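Long-range contacts in endo-beta-mannanase (Rhizomucor miehei, PDB 4QP0), which probably hydrolyses internal beta-1,4-mannosidic linkages at random in mannans, galactomannans and glucomannans, as a secreted family 5 glycoside hydrolase: residues 86-94 and 152-161; 222-233 and 270-278. All coordinates share one frame; numbering follows the deposited sequence.

Contact 1 of 2, residues 86-94 and 152-161; sequences LGRIDYIIQ and RENSLTGVKY
Asp90, on helix 87-98, meets Arg152 in a salt bridge made side-on: NE donates to OD1 and NH2 to OD2, the latter at 2.8 Å. Both oxygens lie close to the guanidinium plane, yet the carboxylate is turned 33° from it. OD2 also takes the backbone N of Ser155 from above the carboxylate plane (2.8 Å), while Ser155 OG donates to the anti lone pair of OD2. On OD1 the second donor is Tyr161 OH, at a very short 2.5 Å. Five donors thus fix the rotation of one buried carboxylate, an arrangement that would be expected to stabilise its charged form.

Beside it, Asn154 closes an Asx turn, its OD1 accepting from Leu156 N at 2.9 Å, and ND2 reaches Asp90 O weakly. Ile93, with CG1 anti to the carbonyl carbon (chi1 -54°), sets CD1 over one face of the Tyr161 ring, 3.7 Å from its centroid, in a CH-pi contact; Arg152 CB covers the opposite face. Leu156 CD1 lies at the edge of the Tyr91 ring.

Loop 152-161, linking helix 136-151 to barrel strand 167-171, is tied to helix 87-98, which packs on helix 34-47 and strand 102-106 of the TIM barrel.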
loop_
_atom_site.group_PDB
_atom_site.type_symbol
_atom_site.label_atom_id
_atom_site.label_comp_id
_atom_site.label_asym_id
_atom_site.label_seq_id
_atom_site.Cartn_x
_atom_site.Cartn_y
_atom_site.Cartn_z
ATOM N N LEU A 86 16.307 4.142 8.958
ATOM C CA LEU A 86 15.523 2.919 9.152
ATOM C C LEU A 86 15.236 2.553 10.600
ATOM O O LEU A 86 14.321 1.773 10.870
ATOM C CB LEU A 86 16.196 1.744 8.433
ATOM C CG LEU A 86 16.119 1.812 6.903
ATOM C CD1 LEU A 86 17.018 0.773 6.249
ATOM C CD2 LEU A 86 14.676 1.675 6.422
ATOM N N GLY A 87 16.011 3.120 11.523
ATOM C CA GLY A 87 15.760 2.967 12.950
ATOM C C GLY A 87 14.392 3.513 13.326
ATOM O O GLY A 87 13.769 3.050 14.294
ATOM N N ARG A 88 13.927 4.502 12.554
ATOM C CA ARG A 88 12.558 5.008 12.663
ATOM C C ARG A 88 11.528 3.915 12.339
ATOM O O ARG A 88 10.445 3.864 12.943
ATOM C CB ARG A 88 12.345 6.214 11.746
ATOM C CG ARG A 88 12.924 7.527 12.258
ATOM C CD ARG A 88 12.476 8.687 11.382
ATOM N NE ARG A 88 12.672 9.979 12.029
ATOM C CZ ARG A 88 11.756 10.610 12.765
ATOM N NH1 ARG A 88 10.549 10.081 12.960
ATOM N NH2 ARG A 88 12.048 11.784 13.309
ATOM N N ILE A 89 11.861 3.049 11.383
ATOM C CA ILE A 89 10.988 1.925 11.047
ATOM C C ILE A 89 10.994 0.916 12.198
ATOM O O ILE A 89 9.927 0.450 12.612
ATOM C CB ILE A 89 11.358 1.271 9.697
ATOM C CG1 ILE A 89 11.265 2.288 8.557
ATOM C CG2 ILE A 89 10.467 0.071 9.402
ATOM C CD1 ILE A 89 9.909 2.953 8.388
ATOM N N ASP A 90 12.190 0.621 12.727
ATOM C CA ASP A 90 12.355 -0.267 13.878
ATOM C C ASP A 90 11.404 0.142 15.004
ATOM O O ASP A 90 10.751 -0.696 15.614
ATOM C CB ASP A 90 13.805 -0.239 14.398
ATOM C CG ASP A 90 14.820 -0.914 13.449
ATOM O OD1 ASP A 90 14.457 -1.441 12.374
ATOM O OD2 ASP A 90 16.015 -0.921 13.799
ATOM N N TYR A 91 11.331 1.440 15.271
ATOM C CA TYR A 91 10.481 1.949 16.333
ATOM C C TYR A 91 9.004 1.782 15.993
ATOM O O TYR A 91 8.193 1.469 16.867
ATOM C CB TYR A 91 10.820 3.406 16.659
ATOM C CG TYR A 91 10.008 3.958 17.812
ATOM C CD1 TYR A 91 10.333 3.651 19.137
ATOM C CD2 TYR A 91 8.902 4.779 17.579
ATOM C CE1 TYR A 91 9.580 4.152 20.195
ATOM C CE2 TYR A 91 8.144 5.282 18.630
ATOM C CZ TYR A 91 8.488 4.970 19.929
ATOM O OH TYR A 91 7.730 5.476 20.958
ATOM N N ILE A 92 8.661 1.974 14.720
ATOM C CA ILE A 92 7.282 1.799 14.266
ATOM C C ILE A 92 6.824 0.354 14.470
ATOM O O ILE A 92 5.764 0.110 15.060
ATOM C CB ILE A 92 7.095 2.246 12.802
ATOM C CG1 ILE A 92 7.172 3.771 12.711
ATOM C CG2 ILE A 92 5.756 1.765 12.254
ATOM C CD1 ILE A 92 7.429 4.293 11.311
ATOM N N ILE A 93 7.641 -0.592 14.010
ATOM C CA ILE A 93 7.354 -2.022 14.159
ATOM C C ILE A 93 7.178 -2.406 15.625
ATOM O O ILE A 93 6.384 -3.289 15.943
ATOM C CB ILE A 93 8.471 -2.899 13.554
ATOM C CG1 ILE A 93 8.738 -2.525 12.091
ATOM C CG2 ILE A 93 8.121 -4.381 13.655
ATOM C CD1 ILE A 93 9.969 -3.200 11.513
ATOM N N GLN A 94 7.941 -1.751 16.498
ATOM C CA GLN A 94 7.952 -2.056 17.927
ATOM C C GLN A 94 6.626 -1.650 18.574
ATOM O O GLN A 94 6.002 -2.449 19.266
ATOM C CB GLN A 94 9.117 -1.340 18.614
ATOM C CG GLN A 94 9.327 -1.750 20.062
ATOM C CD GLN A 94 10.188 -0.768 20.832
ATOM O OE1 GLN A 94 11.170 -1.158 21.468
ATOM N NE2 GLN A 94 9.827 0.512 20.782
ATOM N N ARG A 152 17.224 -6.587 7.372
ATOM C CA ARG A 152 17.537 -5.745 8.518
ATOM C C ARG A 152 17.111 -6.383 9.831
ATOM O O ARG A 152 15.988 -6.860 9.953
ATOM C CB ARG A 152 16.892 -4.363 8.386
ATOM C CG ARG A 152 17.428 -3.368 9.402
ATOM C CD ARG A 152 16.639 -2.069 9.465
ATOM N NE ARG A 152 16.873 -1.360 10.730
ATOM C CZ ARG A 152 17.976 -0.667 11.023
ATOM N NH1 ARG A 152 18.974 -0.572 10.155
ATOM N NH2 ARG A 152 18.079 -0.066 12.195
ATOM N N GLU A 153 18.020 -6.397 10.802
ATOM C CA GLU A 153 17.655 -6.728 12.176
ATOM C C GLU A 153 17.030 -5.499 12.841
ATOM O O GLU A 153 17.529 -4.374 12.691
ATOM C CB GLU A 153 18.879 -7.183 12.972
ATOM C CG GLU A 153 18.563 -7.709 14.366
ATOM C CD GLU A 153 19.809 -8.008 15.180
ATOM O OE1 GLU A 153 20.527 -7.055 15.560
ATOM O OE2 GLU A 153 20.063 -9.198 15.451
ATOM N N ASN A 154 15.951 -5.716 13.583
ATOM C CA ASN A 154 15.326 -4.634 14.329
ATOM C C ASN A 154 16.249 -4.271 15.474
ATOM O O ASN A 154 16.475 -5.084 16.369
ATOM C CB ASN A 154 13.968 -5.076 14.866
ATOM C CG ASN A 154 13.130 -3.915 15.367
ATOM O OD1 ASN A 154 13.562 -3.126 16.216
ATOM N ND2 ASN A 154 11.917 -3.808 14.844
ATOM N N SER A 155 16.779 -3.051 15.451
ATOM C CA SER A 155 17.754 -2.626 16.461
ATOM C C SER A 155 17.157 -2.468 17.865
ATOM O O SER A 155 17.899 -2.356 18.844
ATOM C CB SER A 155 18.481 -1.349 16.021
ATOM O OG SER A 155 17.636 -0.212 16.085
ATOM N N LEU A 156 15.829 -2.479 17.966
ATOM C CA LEU A 156 15.165 -2.407 19.263
ATOM C C LEU A 156 14.627 -3.752 19.770
ATOM O O LEU A 156 14.385 -3.901 20.968
ATOM C CB LEU A 156 14.054 -1.352 19.241
ATOM C CG LEU A 156 14.487 0.059 18.797
ATOM C CD1 LEU A 156 13.279 0.915 18.443
ATOM C CD2 LEU A 156 15.386 0.772 19.810
ATOM N N THR A 157 14.446 -4.727 18.877
ATOM C CA THR A 157 13.847 -6.022 19.268
ATOM C C THR A 157 14.600 -7.258 18.783
ATOM O O THR A 157 14.250 -8.385 19.154
ATOM C CB THR A 157 12.375 -6.152 18.816
ATOM O OG1 THR A 157 12.298 -6.065 17.389
ATOM C CG2 THR A 157 11.492 -5.070 19.452
ATOM N N GLY A 158 15.616 -7.055 17.948
ATOM C CA GLY A 158 16.490 -8.150 17.523
ATOM C C GLY A 158 15.931 -9.070 16.448
ATOM O O GLY A 158 16.613 -10.000 16.005
ATOM N N VAL A 159 14.693 -8.805 16.033
ATOM C CA VAL A 159 13.990 -9.604 15.030
ATOM C C VAL A 159 14.233 -9.047 13.625
ATOM O O VAL A 159 14.023 -7.853 13.377
ATOM C CB VAL A 159 12.462 -9.646 15.306
ATOM C CG1 VAL A 159 11.792 -10.687 14.422
ATOM C CG2 VAL A 159 12.170 -9.947 16.778
ATOM N N LYS A 160 14.680 -9.909 12.711
ATOM C CA LYS A 160 14.836 -9.528 11.308
ATOM C C LYS A 160 13.453 -9.216 10.748
ATOM O O LYS A 160 12.471 -9.840 11.156
ATOM C CB LYS A 160 15.494 -10.642 10.490
ATOM C CG LYS A 160 16.912 -10.993 10.920
ATOM C CD LYS A 160 17.637 -11.817 9.865
ATOM C CE LYS A 160 18.941 -12.373 10.414
ATOM N NZ LYS A 160 19.708 -13.126 9.383
ATOM N N TYR A 161 13.379 -8.247 9.831
ATOM C CA TYR A 161 12.108 -7.845 9.216
ATOM C C TYR A 161 11.398 -9.041 8.604
ATOM O O TYR A 161 10.231 -9.302 8.923
ATOM C CB TYR A 161 12.327 -6.762 8.162
ATOM C CG TYR A 161 12.563 -5.379 8.722
ATOM C CD1 TYR A 161 12.982 -5.190 10.047
ATOM C CD2 TYR A 161 12.387 -4.255 7.925
ATOM C CE1 TYR A 161 13.200 -3.923 10.560
ATOM C CE2 TYR A 161 12.615 -2.980 8.428
ATOM C CZ TYR A 161 13.017 -2.820 9.744
ATOM O OH TYR A 161 13.232 -1.552 10.239
#

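Contact 2 of 2, residues 222-233 and 270-278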
loop_
_atom_site.group_PDB
_atom_site.type_symbol
_atom_site.label_atom_id
_atom_site.label_comp_id
_atom_site.label_asym_id
_atom_site.label_seq_id
_atom_site.Cartn_x
_atom_site.Cartn_y
_atom_site.Cartn_z
ATOM N N PHE A 222 -6.441 -1.231 -11.329
ATOM C CA PHE A 222 -6.871 -1.005 -12.707
ATOM C C PHE A 222 -6.834 -2.286 -13.533
ATOM O O PHE A 222 -5.838 -3.008 -13.514
ATOM C CB PHE A 222 -6.058 0.124 -13.366
ATOM C CG PHE A 222 -6.213 1.473 -12.689
ATOM C CD1 PHE A 222 -7.332 1.760 -11.888
ATOM C CD2 PHE A 222 -5.251 2.464 -12.855
ATOM C CE1 PHE A 222 -7.465 2.993 -11.265
ATOM C CE2 PHE A 222 -5.391 3.705 -12.245
ATOM C CZ PHE A 222 -6.501 3.971 -11.454
ATOM N N PHE A 223 -7.943 -2.561 -14.232
ATOM C CA PHE A 223 -8.090 -3.750 -15.082
ATOM C C PHE A 223 -7.555 -3.533 -16.483
ATOM O O PHE A 223 -7.338 -2.401 -16.908
ATOM C CB PHE A 223 -9.558 -4.140 -15.212
ATOM C CG PHE A 223 -10.171 -4.633 -13.944
ATOM C CD1 PHE A 223 -9.882 -5.908 -13.466
ATOM C CD2 PHE A 223 -11.055 -3.830 -13.233
ATOM C CE1 PHE A 223 -10.459 -6.366 -12.293
ATOM C CE2 PHE A 223 -11.631 -4.284 -12.063
ATOM C CZ PHE A 223 -11.334 -5.553 -11.592
ATOM N N ASN A 224 -7.365 -4.632 -17.203
ATOM C CA ASN A 224 -7.038 -4.584 -18.619
ATOM C C ASN A 224 -8.033 -5.423 -19.405
ATOM O O ASN A 224 -7.668 -6.382 -20.090
ATOM C CB ASN A 224 -5.591 -5.028 -18.859
ATOM C CG ASN A 224 -5.239 -5.120 -20.331
ATOM O OD1 ASN A 224 -5.727 -4.350 -21.151
ATOM N ND2 ASN A 224 -4.397 -6.081 -20.671
ATOM N N ARG A 225 -9.306 -5.056 -19.290
ATOM C CA ARG A 225 -10.367 -5.769 -19.984
ATOM C C ARG A 225 -10.728 -5.086 -21.312
ATOM O O ARG A 225 -11.246 -3.966 -21.333
ATOM C CB ARG A 225 -11.585 -5.960 -19.077
ATOM C CG ARG A 225 -11.558 -7.257 -18.268
ATOM C CD ARG A 225 -11.227 -7.044 -16.799
ATOM N NE ARG A 225 -12.429 -6.908 -15.980
ATOM C CZ ARG A 225 -12.763 -7.699 -14.959
ATOM N NH1 ARG A 225 -11.986 -8.706 -14.590
ATOM N NH2 ARG A 225 -13.887 -7.466 -14.291
ATOM N N LYS A 226 -10.432 -5.784 -22.410
ATOM C CA LYS A 226 -10.578 -5.266 -23.773
ATOM C C LYS A 226 -11.936 -4.623 -24.020
ATOM O O LYS A 226 -12.976 -5.223 -23.744
ATOM C CB LYS A 226 -10.348 -6.385 -24.796
ATOM N N GLY A 227 -11.910 -3.394 -24.523
ATOM C CA GLY A 227 -13.118 -2.716 -24.978
ATOM C C GLY A 227 -14.127 -2.408 -23.891
ATOM O O GLY A 227 -15.338 -2.452 -24.122
ATOM N N GLU A 228 -13.638 -2.113 -22.694
ATOM C CA GLU A 228 -14.508 -1.539 -21.676
ATOM C C GLU A 228 -14.332 -0.020 -21.683
ATOM O O GLU A 228 -13.376 0.500 -22.282
ATOM C CB GLU A 228 -14.284 -2.196 -20.311
ATOM C CG GLU A 228 -15.089 -3.492 -20.164
ATOM C CD GLU A 228 -14.769 -4.298 -18.913
ATOM O OE1 GLU A 228 -14.042 -3.799 -18.030
ATOM O OE2 GLU A 228 -15.259 -5.446 -18.815
ATOM N N SER A 229 -15.274 0.685 -21.063
ATOM C CA SER A 229 -15.409 2.132 -21.272
ATOM C C SER A 229 -14.297 2.970 -20.652
ATOM O O SER A 229 -13.622 3.716 -21.352
ATOM C CB SER A 229 -16.775 2.630 -20.792
ATOM O OG SER A 229 -17.818 1.827 -21.320
ATOM N N ASP A 230 -14.101 2.823 -19.347
ATOM C CA ASP A 230 -13.275 3.745 -18.572
ATOM C C ASP A 230 -11.801 3.378 -18.522
ATOM O O ASP A 230 -11.420 2.249 -18.826
ATOM C CB ASP A 230 -13.843 3.870 -17.155
ATOM C CG ASP A 230 -15.294 4.304 -17.153
ATOM O OD1 ASP A 230 -15.765 4.783 -18.207
ATOM O OD2 ASP A 230 -15.966 4.164 -16.107
ATOM N N TYR A 231 -10.985 4.349 -18.117
ATOM C CA TYR A 231 -9.532 4.200 -18.008
ATOM C C TYR A 231 -9.140 3.128 -16.982
ATOM O O TYR A 231 -8.127 2.434 -17.129
ATOM C CB TYR A 231 -8.933 5.556 -17.622
ATOM C CG TYR A 231 -7.423 5.670 -17.695
ATOM C CD1 TYR A 231 -6.758 5.623 -18.914
ATOM C CD2 TYR A 231 -6.665 5.869 -16.534
ATOM C CE1 TYR A 231 -5.378 5.746 -18.978
ATOM C CE2 TYR A 231 -5.291 5.994 -16.588
ATOM C CZ TYR A 231 -4.656 5.930 -17.814
ATOM O OH TYR A 231 -3.295 6.057 -17.875
ATOM N N GLU A 232 -9.977 3.002 -15.958
ATOM C CA GLU A 232 -9.776 2.095 -14.834
ATOM C C GLU A 232 -10.094 0.627 -15.167
ATOM O O GLU A 232 -9.730 -0.276 -14.408
ATOM C CB GLU A 232 -10.630 2.571 -13.639
ATOM C CG GLU A 232 -10.225 3.925 -13.060
ATOM C CD GLU A 232 -10.615 5.099 -13.947
ATOM O OE1 GLU A 232 -11.439 4.908 -14.874
ATOM O OE2 GLU A 232 -10.101 6.218 -13.715
ATOM N N TYR A 233 -10.757 0.394 -16.300
ATOM C CA TYR A 233 -11.174 -0.952 -16.712
ATOM C C TYR A 233 -10.529 -1.477 -17.996
ATOM O O TYR A 233 -10.514 -2.691 -18.226
ATOM C CB TYR A 233 -12.678 -0.987 -16.905
ATOM C CG TYR A 233 -13.484 -1.041 -15.635
ATOM C CD1 TYR A 233 -13.770 -2.257 -15.030
ATOM C CD2 TYR A 233 -13.989 0.121 -15.056
ATOM C CE1 TYR A 233 -14.522 -2.321 -13.871
ATOM C CE2 TYR A 233 -14.756 0.070 -13.895
ATOM C CZ TYR A 233 -15.013 -1.159 -13.308
ATOM O OH TYR A 233 -15.765 -1.236 -12.163
ATOM N N TRP A 270 -20.952 4.110 -9.835
ATOM C CA TRP A 270 -19.656 3.630 -10.337
ATOM C C TRP A 270 -18.789 3.046 -9.259
ATOM O O TRP A 270 -18.117 2.033 -9.477
ATOM C CB TRP A 270 -18.913 4.748 -11.063
ATOM C CG TRP A 270 -17.676 4.292 -11.811
ATOM C CD1 TRP A 270 -17.575 3.952 -13.162
ATOM C CD2 TRP A 270 -16.315 4.125 -11.275
ATOM N NE1 TRP A 270 -16.286 3.596 -13.485
ATOM C CE2 TRP A 270 -15.480 3.676 -12.404
ATOM C CE3 TRP A 270 -15.727 4.294 -10.025
ATOM C CZ2 TRP A 270 -14.123 3.416 -12.260
ATOM C CZ3 TRP A 270 -14.355 4.027 -9.892
ATOM C CH2 TRP A 270 -13.577 3.596 -10.984
ATOM N N SER A 271 -18.816 3.671 -8.084
ATOM C CA SER A 271 -17.956 3.290 -6.974
ATOM C C SER A 271 -18.382 1.975 -6.339
ATOM O O SER A 271 -17.539 1.125 -6.055
ATOM C CB SER A 271 -17.907 4.402 -5.921
ATOM O OG SER A 271 -17.159 5.515 -6.386
ATOM N N VAL A 272 -19.684 1.816 -6.107
ATOM C CA VAL A 272 -20.211 0.557 -5.621
ATOM C C VAL A 272 -19.902 -0.536 -6.634
ATOM O O VAL A 272 -19.431 -1.608 -6.272
ATOM C CB VAL A 272 -21.728 0.618 -5.389
ATOM C CG1 VAL A 272 -22.276 -0.772 -5.115
ATOM C CG2 VAL A 272 -22.059 1.557 -4.240
ATOM N N GLN A 273 -20.174 -0.269 -7.905
ATOM C CA GLN A 273 -19.839 -1.226 -8.967
ATOM C C GLN A 273 -18.346 -1.580 -8.978
ATOM O O GLN A 273 -17.982 -2.713 -9.272
ATOM C CB GLN A 273 -20.282 -0.707 -10.342
ATOM C CG GLN A 273 -20.074 -1.698 -11.478
ATOM C CD GLN A 273 -21.175 -2.740 -11.540
ATOM O OE1 GLN A 273 -22.288 -2.439 -11.965
ATOM N NE2 GLN A 273 -20.864 -3.973 -11.141
ATOM N N TRP A 274 -17.500 -0.614 -8.634
ATOM C CA TRP A 274 -16.045 -0.798 -8.606
ATOM C C TRP A 274 -15.612 -1.792 -7.555
ATOM O O TRP A 274 -14.743 -2.645 -7.817
ATOM C CB TRP A 274 -15.392 0.556 -8.359
ATOM C CG TRP A 274 -13.880 0.597 -8.330
ATOM C CD1 TRP A 274 -13.067 0.932 -7.253
ATOM C CD2 TRP A 274 -12.951 0.355 -9.443
ATOM N NE1 TRP A 274 -11.741 0.902 -7.609
ATOM C CE2 TRP A 274 -11.600 0.558 -8.901
ATOM C CE3 TRP A 274 -13.094 -0.003 -10.773
ATOM C CZ2 TRP A 274 -10.458 0.402 -9.683
ATOM C CZ3 TRP A 274 -11.931 -0.155 -11.554
ATOM C CH2 TRP A 274 -10.649 0.040 -11.015
ATOM N N ILE A 275 -16.210 -1.689 -6.362
ATOM C CA ILE A 275 -15.950 -2.617 -5.256
ATOM C C ILE A 275 -16.434 -4.019 -5.631
ATOM O O ILE A 275 -15.656 -4.976 -5.610
ATOM C CB ILE A 275 -16.628 -2.156 -3.932
ATOM C CG1 ILE A 275 -16.062 -0.810 -3.471
ATOM C CG2 ILE A 275 -16.461 -3.201 -2.829
ATOM C CD1 ILE A 275 -17.018 0.005 -2.629
ATOM N N LYS A 276 -17.720 -4.131 -5.972
ATOM C CA LYS A 276 -18.323 -5.394 -6.410
ATOM C C LYS A 276 -17.435 -6.090 -7.450
ATOM O O LYS A 276 -17.185 -7.294 -7.350
ATOM C CB LYS A 276 -19.723 -5.155 -6.986
ATOM C CG LYS A 276 -20.787 -4.801 -5.960
ATOM C CD LYS A 276 -22.018 -4.178 -6.601
ATOM C CE LYS A 276 -23.106 -5.189 -6.920
ATOM N NZ LYS A 276 -22.986 -5.752 -8.291
ATOM N N ASP A 277 -16.962 -5.326 -8.436
ATOM C CA ASP A 277 -16.079 -5.862 -9.489
ATOM C C ASP A 277 -14.786 -6.469 -8.948
ATOM O O ASP A 277 -14.334 -7.495 -9.441
ATOM C CB ASP A 277 -15.771 -4.808 -10.558
ATOM C CG ASP A 277 -16.971 -4.510 -11.458
ATOM O OD1 ASP A 277 -17.947 -5.303 -11.453
ATOM O OD2 ASP A 277 -16.943 -3.472 -12.166
ATOM N N HIS A 278 -14.198 -5.844 -7.934
ATOM C CA HIS A 278 -13.017 -6.413 -7.288
ATOM C C HIS A 278 -13.325 -7.548 -6.340
ATOM O O HIS A 278 -12.536 -8.489 -6.237
ATOM C CB HIS A 278 -12.179 -5.329 -6.623
ATOM C CG HIS A 278 -11.588 -4.341 -7.602
ATOM N ND1 HIS A 278 -10.346 -4.464 -8.090
ATOM C CD2 HIS A 278 -12.130 -3.204 -8.188
ATOM C CE1 HIS A 278 -10.102 -3.455 -8.947
ATOM N NE2 HIS A 278 -11.197 -2.688 -9.005
HETATM O O HOH W 1 -17.449 0.655 -11.864
#
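Tyr233 and Trp274 fit together edge to face: the six-membered ring of the tryptophan drives its CE3-CZ3 edge into the face of the tyrosine, with planes 85° apart and centroids 5.1 Å from each other. Trp274 is the projecting part of this interface. With CG anti to the backbone N (chi1 -178°), its indole reaches from the helix into a hollow walled by Phe222, Phe223, Glu232 and Tyr233. Glu232 O and the Tyr233 ring border its rim, Glu232 CB comes within 3.6 Å of CH2, and Phe222 presents its own edge to that same CH2. Phe223 points an edge at the indole face in an offset edge-to-face pair and lies against the His278 ring in an offset stack; its ring also carries the Arg225 guanidinium over one face.

Phe223, Tyr233, Trp270, Trp274 and His278 together make an aromatic cluster on the outside of the TIM barrel. It joins the long loop after strand 214-216 to helix 270-284, which follows strand 253-257. Trp274 NE1 donates to His256 O, in that strand, and Phe255 of the same strand stacks with the His278 ring and also meets Trp274.

Trp270 forms a second bump, resting CH2 over the indole of Trp274 and setting CZ2 3.8 Å from Tyr233 CE2. Its NE1 donates to Asp230 OD2 at 2.7 Å, a bent bond of 134° that meets the oxygen nearly end-on. At the far end of the tyrosine, OH donates to Asp277 OD2 (2.5 Å) from the anti side, the ring standing almost perpendicular to the carboxylate. A water donates to this hydroxyl and to Trp270 O, linking the loop to the first turn of the helix.

Contacts 1 and 2 follow one another along the chain, the first closing before the second opens, and both fall within the family 5 sequence range of this TIM-barrel protein. They lie on opposite sides of the chain's centre, each about 20 Å from it, with their own centres about 39 Å apart and their nearest atoms about 26 Å apart. Each joins a loop to a helix at the barrel's periphery, but by contrasting means: a buried carboxylate gathers donors in contact 1, whereas interlocking rings dominate contact 2. No ligand lies in either contact; in family 5 enzymes the active site is found at the C-terminal ends of the barrel strands.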